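Local coordinates for uncharacterized protein (Bacteroides ovatus CL02T12C04, PDB 6PTM) that probably acts as an exo-acting carrageenan hydrolase of glycoside hydrolase family 42, removing units from the chain ends of this sulfated red-algal galactan, at residues E136-R140 with G141-R145; P149-W153 with T154-V158; Y443-W447 with V448-M452; G598-E602 with G603-N607. All blocks are in the same frame, centred on the assembly; numbering follows the deposited sequence.

Contact 1: E136-R140 with G141-R145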
loop_
_atom_site.group_PDB
_atom_site.type_symbol
_atom_site.label_atom_id
_atom_site.label_comp_id
_atom_site.label_asym_id
_atom_site.label_seq_id
_atom_site.Cartn_x
_atom_site.Cartn_y
_atom_site.Cartn_z
ATOM N N GLU A 136 32.259 -14.709 -0.639
ATOM C CA GLU A 136 33.287 -15.787 -0.678
ATOM C C GLU A 136 32.638 -17.087 -1.172
ATOM O O GLU A 136 33.272 -17.756 -1.992
ATOM C CB GLU A 136 33.953 -15.945 0.683
ATOM C CG GLU A 136 34.783 -14.735 1.075
ATOM C CD GLU A 136 36.283 -14.968 1.085
ATOM O OE1 GLU A 136 36.770 -15.724 0.199
ATOM O OE2 GLU A 136 36.951 -14.395 1.965
ATOM N N ALA A 137 31.410 -17.398 -0.758
ATOM C CA ALA A 137 30.660 -18.571 -1.243
ATOM C C ALA A 137 30.353 -18.421 -2.734
ATOM O O ALA A 137 30.419 -19.432 -3.463
ATOM C CB ALA A 137 29.401 -18.751 -0.418
ATOM N N VAL A 138 29.924 -17.230 -3.153
ATOM C CA VAL A 138 29.644 -16.959 -4.582
ATOM C C VAL A 138 30.950 -17.139 -5.380
ATOM O O VAL A 138 30.906 -17.786 -6.432
ATOM C CB VAL A 138 29.027 -15.576 -4.803
ATOM C CG1 VAL A 138 28.982 -15.250 -6.281
ATOM C CG2 VAL A 138 27.631 -15.474 -4.179
ATOM N N MET A 139 32.071 -16.625 -4.899
ATOM C CA MET A 139 33.347 -16.719 -5.654
ATOM C C MET A 139 33.775 -18.184 -5.765
ATOM O O MET A 139 34.345 -18.524 -6.775
ATOM C CB MET A 139 34.440 -15.875 -5.010
ATOM C CG MET A 139 34.116 -14.408 -5.081
ATOM S SD MET A 139 35.051 -13.484 -3.875
ATOM C CE MET A 139 36.640 -13.514 -4.710
ATOM N N ARG A 140 33.423 -19.037 -4.811
ATOM C CA ARG A 140 33.812 -20.472 -4.811
ATOM C C ARG A 140 32.797 -21.347 -5.526
ATOM O O ARG A 140 32.930 -22.539 -5.411
ATOM C CB ARG A 140 33.933 -20.986 -3.380
ATOM C CG ARG A 140 35.112 -20.351 -2.662
ATOM C CD ARG A 140 35.228 -20.715 -1.190
ATOM N NE ARG A 140 36.108 -19.679 -0.672
ATOM C CZ ARG A 140 37.445 -19.740 -0.664
ATOM N NH1 ARG A 140 38.074 -20.826 -1.090
ATOM N NH2 ARG A 140 38.149 -18.721 -0.200
ATOM N N GLY A 141 31.755 -20.788 -6.115
ATOM C CA GLY A 141 30.763 -21.579 -6.854
ATOM C C GLY A 141 29.808 -22.323 -5.945
ATOM O O GLY A 141 29.119 -23.202 -6.468
ATOM N N GLU A 142 29.705 -21.961 -4.660
ATOM C CA GLU A 142 28.892 -22.703 -3.658
ATOM C C GLU A 142 27.456 -22.152 -3.590
ATOM O O GLU A 142 26.603 -22.872 -3.105
ATOM C CB GLU A 142 29.516 -22.601 -2.272
ATOM C CG GLU A 142 30.845 -23.306 -2.148
ATOM C CD GLU A 142 31.653 -22.848 -0.936
ATOM O OE1 GLU A 142 31.215 -21.893 -0.221
ATOM O OE2 GLU A 142 32.750 -23.410 -0.726
ATOM N N LEU A 143 27.265 -20.874 -3.930
ATOM C CA LEU A 143 25.964 -20.195 -4.112
ATOM C C LEU A 143 25.892 -19.755 -5.562
ATOM O O LEU A 143 26.911 -19.230 -6.081
ATOM C CB LEU A 143 25.846 -18.963 -3.213
ATOM C CG LEU A 143 25.964 -19.198 -1.707
ATOM C CD1 LEU A 143 25.895 -17.874 -0.945
ATOM C CD2 LEU A 143 24.905 -20.155 -1.192
ATOM N N LYS A 144 24.747 -19.957 -6.183
ATOM C CA LYS A 144 24.523 -19.459 -7.557
ATOM C C LYS A 144 23.885 -18.072 -7.450
ATOM O O LYS A 144 22.824 -17.950 -6.840
ATOM C CB LYS A 144 23.666 -20.464 -8.332
ATOM C CG LYS A 144 23.381 -20.081 -9.787
ATOM C CD LYS A 144 22.643 -21.152 -10.578
ATOM C CE LYS A 144 21.258 -21.426 -10.037
ATOM N NZ LYS A 144 20.297 -20.475 -10.614
ATOM N N ARG A 145 24.516 -17.057 -8.029
ATOM C CA ARG A 145 23.968 -15.677 -8.060
ATOM C C ARG A 145 23.250 -15.431 -9.379
ATOM O O ARG A 145 23.881 -15.429 -10.398
ATOM C CB ARG A 145 25.059 -14.630 -7.874
ATOM C CG ARG A 145 24.533 -13.205 -7.939
ATOM C CD ARG A 145 25.484 -12.282 -7.239
ATOM N NE ARG A 145 25.470 -12.483 -5.793
ATOM C CZ ARG A 145 26.205 -11.762 -4.957
ATOM N NH1 ARG A 145 26.985 -10.819 -5.438
ATOM N NH2 ARG A 145 26.130 -11.927 -3.651
HETATM O O HOH W 1 28.772 -18.790 -7.837
#

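Contact 2: P149-W153 with T154-V158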
loop_
_atom_site.group_PDB
_atom_site.type_symbol
_atom_site.label_atom_id
_atom_site.label_comp_id
_atom_site.label_asym_id
_atom_site.label_seq_id
_atom_site.Cartn_x
_atom_site.Cartn_y
_atom_site.Cartn_z
ATOM N N PRO A 149 19.844 -6.405 -12.527
ATOM C CA PRO A 149 20.191 -5.179 -13.251
ATOM C C PRO A 149 20.771 -4.104 -12.329
ATOM O O PRO A 149 20.409 -4.060 -11.163
ATOM C CB PRO A 149 18.875 -4.701 -13.824
ATOM C CG PRO A 149 17.845 -5.226 -12.832
ATOM C CD PRO A 149 18.389 -6.564 -12.365
ATOM N N VAL A 150 21.709 -3.326 -12.860
ATOM C CA VAL A 150 22.154 -2.041 -12.277
ATOM C C VAL A 150 21.238 -1.012 -12.938
ATOM O O VAL A 150 21.497 -0.657 -14.085
ATOM C CB VAL A 150 23.652 -1.775 -12.529
ATOM C CG1 VAL A 150 24.100 -0.454 -11.935
ATOM C CG2 VAL A 150 24.532 -2.891 -11.968
ATOM N N VAL A 151 20.163 -0.623 -12.242
ATOM C CA VAL A 151 19.060 0.201 -12.817
ATOM C C VAL A 151 19.531 1.652 -12.952
ATOM O O VAL A 151 19.818 2.300 -11.946
ATOM C CB VAL A 151 17.764 0.113 -11.981
ATOM C CG1 VAL A 151 16.679 0.979 -12.578
ATOM C CG2 VAL A 151 17.284 -1.333 -11.834
ATOM N N ASP A 152 19.496 2.159 -14.172
ATOM C CA ASP A 152 19.627 3.601 -14.450
ATOM C C ASP A 152 18.223 4.207 -14.450
ATOM O O ASP A 152 17.451 4.001 -15.400
ATOM C CB ASP A 152 20.377 3.820 -15.756
ATOM C CG ASP A 152 20.493 5.278 -16.160
ATOM O OD1 ASP A 152 19.902 6.168 -15.500
ATOM O OD2 ASP A 152 21.156 5.501 -17.168
ATOM N N TRP A 153 17.922 4.976 -13.419
ATOM C CA TRP A 153 16.556 5.500 -13.171
ATOM C C TRP A 153 16.156 6.565 -14.224
ATOM O O TRP A 153 14.913 6.825 -14.418
ATOM C CB TRP A 153 16.507 6.025 -11.737
ATOM C CG TRP A 153 16.482 4.976 -10.673
ATOM C CD1 TRP A 153 17.305 3.891 -10.503
ATOM C CD2 TRP A 153 15.588 4.987 -9.548
ATOM N NE1 TRP A 153 16.963 3.214 -9.355
ATOM C CE2 TRP A 153 15.892 3.856 -8.761
ATOM C CE3 TRP A 153 14.530 5.823 -9.157
ATOM C CZ2 TRP A 153 15.165 3.567 -7.599
ATOM C CZ3 TRP A 153 13.827 5.530 -8.006
ATOM C CH2 TRP A 153 14.144 4.411 -7.235
ATOM N N THR A 154 17.127 7.095 -14.970
ATOM C CA THR A 154 16.873 8.054 -16.073
ATOM C C THR A 154 16.202 7.298 -17.223
ATOM O O THR A 154 15.639 7.958 -18.065
ATOM C CB THR A 154 18.141 8.819 -16.505
ATOM O OG1 THR A 154 19.055 7.949 -17.166
ATOM C CG2 THR A 154 18.886 9.452 -15.349
ATOM N N LYS A 155 16.259 5.966 -17.269
ATOM C CA LYS A 155 15.772 5.170 -18.414
ATOM C C LYS A 155 14.532 4.344 -18.043
ATOM O O LYS A 155 13.967 3.744 -18.953
ATOM C CB LYS A 155 16.915 4.276 -18.910
ATOM C CG LYS A 155 18.098 5.045 -19.486
ATOM C CD LYS A 155 19.100 4.151 -20.184
ATOM C CE LYS A 155 20.326 4.869 -20.728
ATOM N NZ LYS A 155 20.124 6.335 -20.865
ATOM N N VAL A 156 14.070 4.344 -16.792
ATOM C CA VAL A 156 12.901 3.498 -16.378
ATOM C C VAL A 156 11.630 4.116 -16.948
ATOM O O VAL A 156 11.470 5.367 -16.888
ATOM C CB VAL A 156 12.830 3.314 -14.849
ATOM C CG1 VAL A 156 11.607 2.511 -14.416
ATOM C CG2 VAL A 156 14.053 2.600 -14.349
ATOM N N LYS A 157 10.748 3.275 -17.468
ATOM C CA LYS A 157 9.422 3.713 -17.961
ATOM C C LYS A 157 8.309 2.874 -17.330
ATOM O O LYS A 157 8.532 1.670 -16.995
ATOM C CB LYS A 157 9.362 3.581 -19.483
ATOM C CG LYS A 157 10.439 4.335 -20.244
ATOM C CD LYS A 157 10.283 5.833 -20.196
ATOM C CE LYS A 157 11.418 6.516 -20.927
ATOM N NZ LYS A 157 11.331 7.979 -20.729
ATOM N N VAL A 158 7.126 3.476 -17.211
ATOM C CA VAL A 158 5.901 2.750 -16.823
ATOM C C VAL A 158 5.392 2.040 -18.062
ATOM O O VAL A 158 5.261 2.685 -19.127
ATOM C CB VAL A 158 4.829 3.659 -16.229
ATOM C CG1 VAL A 158 3.533 2.882 -16.039
ATOM C CG2 VAL A 158 5.298 4.251 -14.925
#

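Contact 3: Y443-W447 with V448-M452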
loop_
_atom_site.group_PDB
_atom_site.type_symbol
_atom_site.label_atom_id
_atom_site.label_comp_id
_atom_site.label_asym_id
_atom_site.label_seq_id
_atom_site.Cartn_x
_atom_site.Cartn_y
_atom_site.Cartn_z
ATOM N N TYR A 443 -0.163 -13.317 14.318
ATOM C CA TYR A 443 0.693 -12.810 13.216
ATOM C C TYR A 443 1.886 -12.053 13.791
ATOM O O TYR A 443 1.782 -11.472 14.882
ATOM C CB TYR A 443 -0.136 -11.980 12.229
ATOM C CG TYR A 443 -1.299 -12.738 11.622
ATOM C CD1 TYR A 443 -1.102 -13.609 10.561
ATOM C CD2 TYR A 443 -2.587 -12.592 12.101
ATOM C CE1 TYR A 443 -2.148 -14.301 9.983
ATOM C CE2 TYR A 443 -3.650 -13.287 11.541
ATOM C CZ TYR A 443 -3.430 -14.137 10.471
ATOM O OH TYR A 443 -4.428 -14.863 9.898
ATOM N N ALA A 444 2.952 -11.971 12.993
ATOM C CA ALA A 444 4.186 -11.245 13.342
ATOM C C ALA A 444 4.019 -9.736 13.217
ATOM O O ALA A 444 4.911 -9.006 13.706
ATOM C CB ALA A 444 5.311 -11.701 12.460
ATOM N N PHE A 445 3.067 -9.270 12.416
ATOM C CA PHE A 445 2.948 -7.832 12.071
ATOM C C PHE A 445 1.530 -7.590 11.555
ATOM O O PHE A 445 0.784 -8.547 11.273
ATOM C CB PHE A 445 4.017 -7.365 11.056
ATOM C CG PHE A 445 4.079 -8.168 9.775
ATOM C CD1 PHE A 445 3.224 -7.902 8.720
ATOM C CD2 PHE A 445 5.009 -9.172 9.617
ATOM C CE1 PHE A 445 3.264 -8.659 7.558
ATOM C CE2 PHE A 445 5.041 -9.935 8.458
ATOM C CZ PHE A 445 4.154 -9.690 7.441
ATOM N N ASP A 446 1.191 -6.324 11.375
ATOM C CA ASP A 446 -0.133 -5.954 10.835
ATOM C C ASP A 446 -0.066 -6.195 9.322
ATOM O O ASP A 446 0.406 -5.300 8.615
ATOM C CB ASP A 446 -0.499 -4.518 11.236
ATOM C CG ASP A 446 -1.844 -4.111 10.647
ATOM O OD1 ASP A 446 -2.510 -4.993 10.058
ATOM O OD2 ASP A 446 -2.201 -2.932 10.765
ATOM N N TRP A 447 -0.531 -7.361 8.869
ATOM C CA TRP A 447 -0.481 -7.845 7.464
ATOM C C TRP A 447 -1.663 -7.319 6.626
ATOM O O TRP A 447 -1.706 -7.645 5.435
ATOM C CB TRP A 447 -0.477 -9.390 7.418
ATOM C CG TRP A 447 -1.714 -10.006 8.010
ATOM C CD1 TRP A 447 -2.121 -9.911 9.314
ATOM C CD2 TRP A 447 -2.755 -10.741 7.333
ATOM N NE1 TRP A 447 -3.313 -10.556 9.505
ATOM C CE2 TRP A 447 -3.722 -11.092 8.313
ATOM C CE3 TRP A 447 -2.956 -11.163 6.017
ATOM C CZ2 TRP A 447 -4.878 -11.797 8.001
ATOM C CZ3 TRP A 447 -4.082 -11.898 5.717
ATOM C CH2 TRP A 447 -5.036 -12.191 6.689
ATOM N N VAL A 448 -2.635 -6.619 7.212
ATOM C CA VAL A 448 -3.991 -6.467 6.602
ATOM C C VAL A 448 -3.918 -5.480 5.417
ATOM O O VAL A 448 -4.543 -5.771 4.384
ATOM C CB VAL A 448 -5.070 -6.064 7.636
ATOM C CG1 VAL A 448 -6.392 -5.785 6.965
ATOM C CG2 VAL A 448 -5.298 -7.153 8.671
ATOM N N GLU A 449 -3.192 -4.366 5.544
ATOM C CA GLU A 449 -3.092 -3.375 4.439
ATOM C C GLU A 449 -2.322 -3.960 3.237
ATOM O O GLU A 449 -2.855 -3.882 2.091
ATOM C CB GLU A 449 -2.499 -2.083 4.969
ATOM C CG GLU A 449 -3.405 -1.426 5.979
ATOM C CD GLU A 449 -2.844 -0.134 6.533
ATOM O OE1 GLU A 449 -2.167 0.613 5.772
ATOM O OE2 GLU A 449 -3.064 0.087 7.722
ATOM N N ILE A 450 -1.117 -4.519 3.430
ATOM C CA ILE A 450 -0.280 -4.996 2.282
ATOM C C ILE A 450 -0.821 -6.305 1.675
ATOM O O ILE A 450 -0.386 -6.642 0.559
ATOM C CB ILE A 450 1.196 -5.124 2.671
ATOM C CG1 ILE A 450 1.443 -6.098 3.823
ATOM C CG2 ILE A 450 1.799 -3.750 2.951
ATOM C CD1 ILE A 450 2.928 -6.381 4.032
ATOM N N CYS A 451 -1.667 -7.065 2.378
ATOM C CA CYS A 451 -2.324 -8.268 1.814
ATOM C C CYS A 451 -3.748 -7.912 1.344
ATOM O O CYS A 451 -3.985 -7.819 0.139
ATOM C CB CYS A 451 -2.312 -9.428 2.790
ATOM S SG CYS A 451 -0.639 -10.072 3.085
ATOM N N MET A 452 -4.656 -7.620 2.260
ATOM C CA MET A 452 -6.099 -7.496 1.922
ATOM C C MET A 452 -6.379 -6.191 1.181
ATOM O O MET A 452 -7.030 -6.286 0.160
ATOM C CB MET A 452 -7.004 -7.583 3.143
ATOM C CG MET A 452 -8.421 -7.801 2.725
ATOM S SD MET A 452 -9.506 -8.098 4.140
ATOM C CE MET A 452 -9.662 -6.446 4.816
HETATM O O HOH W 2 -0.267 -4.139 6.342
HETATM O O HOH W 3 -4.076 -1.539 9.410
#

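Contact 4: G598-E602 with G603-N607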
loop_
_atom_site.group_PDB
_atom_site.type_symbol
_atom_site.label_atom_id
_atom_site.label_comp_id
_atom_site.label_asym_id
_atom_site.label_seq_id
_atom_site.Cartn_x
_atom_site.Cartn_y
_atom_site.Cartn_z
ATOM N N GLY A 598 -9.343 -12.409 -4.064
ATOM C CA GLY A 598 -9.674 -11.047 -4.503
ATOM C C GLY A 598 -11.040 -10.639 -4.088
ATOM O O GLY A 598 -11.642 -11.322 -3.207
ATOM N N PHE A 599 -11.500 -9.532 -4.682
ATOM C CA PHE A 599 -12.778 -8.900 -4.312
ATOM C C PHE A 599 -13.650 -8.750 -5.554
ATOM O O PHE A 599 -13.152 -8.734 -6.669
ATOM C CB PHE A 599 -12.539 -7.566 -3.594
ATOM C CG PHE A 599 -11.966 -7.793 -2.226
ATOM C CD1 PHE A 599 -12.804 -8.017 -1.150
ATOM C CD2 PHE A 599 -10.604 -7.939 -2.053
ATOM C CE1 PHE A 599 -12.284 -8.302 0.099
ATOM C CE2 PHE A 599 -10.079 -8.230 -0.811
ATOM C CZ PHE A 599 -10.920 -8.383 0.271
ATOM N N ALA A 600 -14.950 -8.658 -5.308
ATOM C CA ALA A 600 -15.988 -8.343 -6.316
ATOM C C ALA A 600 -16.801 -7.181 -5.782
ATOM O O ALA A 600 -17.041 -7.122 -4.575
ATOM C CB ALA A 600 -16.882 -9.529 -6.594
ATOM N N THR A 601 -17.189 -6.295 -6.684
ATOM C CA THR A 601 -18.148 -5.203 -6.459
ATOM C C THR A 601 -19.025 -5.110 -7.697
ATOM O O THR A 601 -18.661 -5.682 -8.747
ATOM C CB THR A 601 -17.426 -3.856 -6.285
ATOM O OG1 THR A 601 -16.742 -3.568 -7.506
ATOM C CG2 THR A 601 -16.452 -3.851 -5.139
ATOM N N GLU A 602 -20.021 -4.244 -7.671
ATOM C CA GLU A 602 -20.734 -3.891 -8.913
ATOM C C GLU A 602 -19.746 -3.376 -9.984
ATOM O O GLU A 602 -19.816 -3.818 -11.138
ATOM C CB GLU A 602 -21.810 -2.846 -8.631
ATOM C CG GLU A 602 -22.507 -2.399 -9.914
ATOM C CD GLU A 602 -23.733 -1.523 -9.724
ATOM O OE1 GLU A 602 -24.105 -1.200 -8.563
ATOM O OE2 GLU A 602 -24.298 -1.139 -10.761
ATOM N N GLY A 603 -18.840 -2.465 -9.621
ATOM C CA GLY A 603 -17.915 -1.838 -10.581
ATOM C C GLY A 603 -16.948 -2.837 -11.187
ATOM O O GLY A 603 -16.689 -2.794 -12.393
ATOM N N ILE A 604 -16.421 -3.748 -10.387
ATOM C CA ILE A 604 -15.539 -4.830 -10.889
ATOM C C ILE A 604 -16.328 -5.732 -11.850
ATOM O O ILE A 604 -15.789 -6.084 -12.939
ATOM C CB ILE A 604 -14.910 -5.575 -9.690
ATOM C CG1 ILE A 604 -13.833 -4.719 -9.020
ATOM C CG2 ILE A 604 -14.356 -6.926 -10.083
ATOM C CD1 ILE A 604 -13.394 -5.205 -7.636
ATOM N N LEU A 605 -17.541 -6.146 -11.487
ATOM C CA LEU A 605 -18.313 -7.065 -12.367
ATOM C C LEU A 605 -18.600 -6.321 -13.671
ATOM O O LEU A 605 -18.554 -6.950 -14.744
ATOM C CB LEU A 605 -19.602 -7.529 -11.677
ATOM C CG LEU A 605 -19.508 -8.867 -10.941
ATOM C CD1 LEU A 605 -18.413 -8.837 -9.891
ATOM C CD2 LEU A 605 -20.806 -9.167 -10.247
ATOM N N LYS A 606 -18.883 -5.025 -13.616
ATOM C CA LYS A 606 -19.260 -4.311 -14.864
ATOM C C LYS A 606 -18.038 -3.983 -15.717
ATOM O O LYS A 606 -18.217 -3.857 -16.909
ATOM C CB LYS A 606 -20.054 -3.048 -14.564
ATOM C CG LYS A 606 -21.406 -3.388 -13.976
ATOM C CD LYS A 606 -22.321 -2.214 -13.814
ATOM C CE LYS A 606 -23.713 -2.587 -14.276
ATOM N NZ LYS A 606 -24.708 -1.862 -13.467
ATOM N N ASN A 607 -16.854 -3.816 -15.146
ATOM C CA ASN A 607 -15.724 -3.223 -15.911
ATOM C C ASN A 607 -14.585 -4.205 -16.145
ATOM O O ASN A 607 -13.728 -3.837 -16.918
ATOM C CB ASN A 607 -15.196 -1.985 -15.194
ATOM C CG ASN A 607 -16.229 -0.883 -15.259
ATOM O OD1 ASN A 607 -16.382 -0.264 -16.312
ATOM N ND2 ASN A 607 -16.969 -0.680 -14.176
#

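Contact 1: E136-R140 with G141-R145
The guanidinium of R145 has CG2 of V138 over one face, 3.9 Å from NH2 and about as far from NE, while its two terminal nitrogens are engaged elsewhere: NH2 in a salt bridge with E71, NH1 with the backbone carbonyl of N67. The two side chains cross at about a right angle. R145 gets there by starting extended, with CG anti to the backbone N (chi1 178°), and then bending at chi3. A second flat group, the carboxylate of E142, lies alongside the R140 chain, its OE2 3.7 Å from R140 CD; the planes of carboxylate and guanidinium stand 36° apart. R140 NH2 also faces OE1 of E136 one helical turn back, a weak and doubtful pair, since E136 adopts two conformers. Between these side chains helix 109-139 ends in a Schellman motif. G141, with positive phi (76°), donates its N-H to V138 O at 3.1 Å, and E142 N bonds to A137 O at 2.9 Å. L143 N adds a longer, weak bond to that same A137 oxygen. Beyond the turn the chain passes the last helical residues: L143 CD1 rests 3.7 Å from A137 CB, and L143 CB packs against CG2 of V138. One water donates to both V138 O (2.7 Å) and L143 O (2.6 Å), bridging the last helical turn and the departing chain.

Contact 2: P149-W153 with T154-V158
This is a local turn contact, in which D152 reaches forward over the two residues after W153, in the loop that leads from helix 109-139 into edge strand 157-159 of the mixed six-stranded sheet. Its carboxylate does most of the work. OD1 accepts twice from T154, from OG1 at 2.6 Å and from the backbone N at 3.0 Å, and both donors reach it from the same face of the carboxylate plane, the hydroxyl on the syn side. The geometry is that of an Asx turn. T154 turns OG1 between its own backbone N and carbonyl carbon (chi1 70°), which brings the hydroxyl round to the acid. A beta turn overlies it: the D152 backbone carbonyl takes K155 N at 3.0 Å with an N-H...O angle of 160°. On the inner side V151 CG1 meets V156 CG2 at 3.6 Å, tying the loop to the residue just before the strand; V156 also packs on L163 and V151 on V170. The buried indole of W153 packs against L172 and I224, while Q282 bonds to the carbonyls of W153 and V156. The end of the K155 chain crosses the other carboxylate oxygen, D152 OD2, with CE at 3.7 Å and NZ at 3.9 Å in a long salt bridge. The acid is therefore gripped mainly by its two T154 bonds, and the lysine probably adds only a modest electrostatic pull.

Contact 3: Y443-W447 with V448-M452
W447 is sandwiched at the start of helix 448-460: CG2 of V448 makes a CH-pi contact over one indole face, 4.2 Å from the centroid of the five-membered ring, while Y443 lies on the opposite face. The indole NE1 in turn sits 3.3 Å above the centre of the Y443 ring. C451 SG lies at the edge of the six-membered ring in a sulfur-aromatic contact, and C451 CB comes within 3.7 Å of CE3. With CG between the backbone N and the carbonyl carbon (chi1 62°), the indole is set where V448 CG2 can lie over its face. Replacing W447 by a leucine would probably open a gap between Y443 and V448 and strip C451 SG of its aromatic neighbour. D446 caps the helix, OD1 accepting V448 N at 3.3 Å from above the carboxylate plane, and W447 O takes C451 N at 3.1 Å. A water also links D446 O to I450 N. The acids' D446 OD2 and E449 OE2 come within 4.4 Å, but a second water donates to both oxygens, and E449 OE1 is held by S426 N. That shared water, together with the helix N-terminus, would probably ease the repulsion between two nearby carboxylates.

Contact 4: G598-E602 with G603-N607
G603 lies in the first turn of helix 602-607, at a strand-to-helix junction in which T601 is the N-cap, just after edge strand 597-600 of a parallel five-stranded sheet; the two short axes lie 86° apart. I604 follows, its N-H pointing almost straight at T601 OG1 (2.9 Å, N-H...O angle 172°). That hydroxyl, set between the backbone N and carbonyl carbon of T601 (chi1 63°), is also bonded to E412. I604 CD1 reaches back to F599 O at 3.7 Å. L605 donates to T601 O at 3.0 Å, the first full helical bond, and lays CD1 against A600 CB, 3.7 Å away, so that the helix packs onto the strand it has just left. K606 lies side by side with E602, one turn earlier, bonding its backbone N to E602 O and its NZ to the acid. With the E602 carboxylate gone, a glutamine in its place is likely to leave the K606 ammonium without its opposite charge. N607 doubles the grip on G603 O, its ND2 donating at 2.8 Å beside a weak backbone bond. In the E602-K606 salt bridge, NZ meets OE2 at 2.8 Å on the anti side of the carboxylate, while OE1 bonds to S626.

How the contacts relate
The four contacts follow one another along the chain, each a short-range turn or helix end. Contact 1 ends helix 109-139 at the surface; after a short linker contact 2 leads into edge strand 157-159 of the mixed sheet, their centres 27 Å apart. Contact 3 begins helix 448-460 within the beta-galactosidase family region, with its centre about 30 Å from that of contact 2. Contact 4 leaves edge strand 597-600 of a separate parallel sheet. Contacts 3 and 4, with centres 23 Å apart, touch: M452 CG meets F599 CZ at 3.6 Å, joining the family region to the five-stranded sheet. Contacts 1 and 2 lie apart from that interface, contact 1 farthest, 48 Å from contact 4.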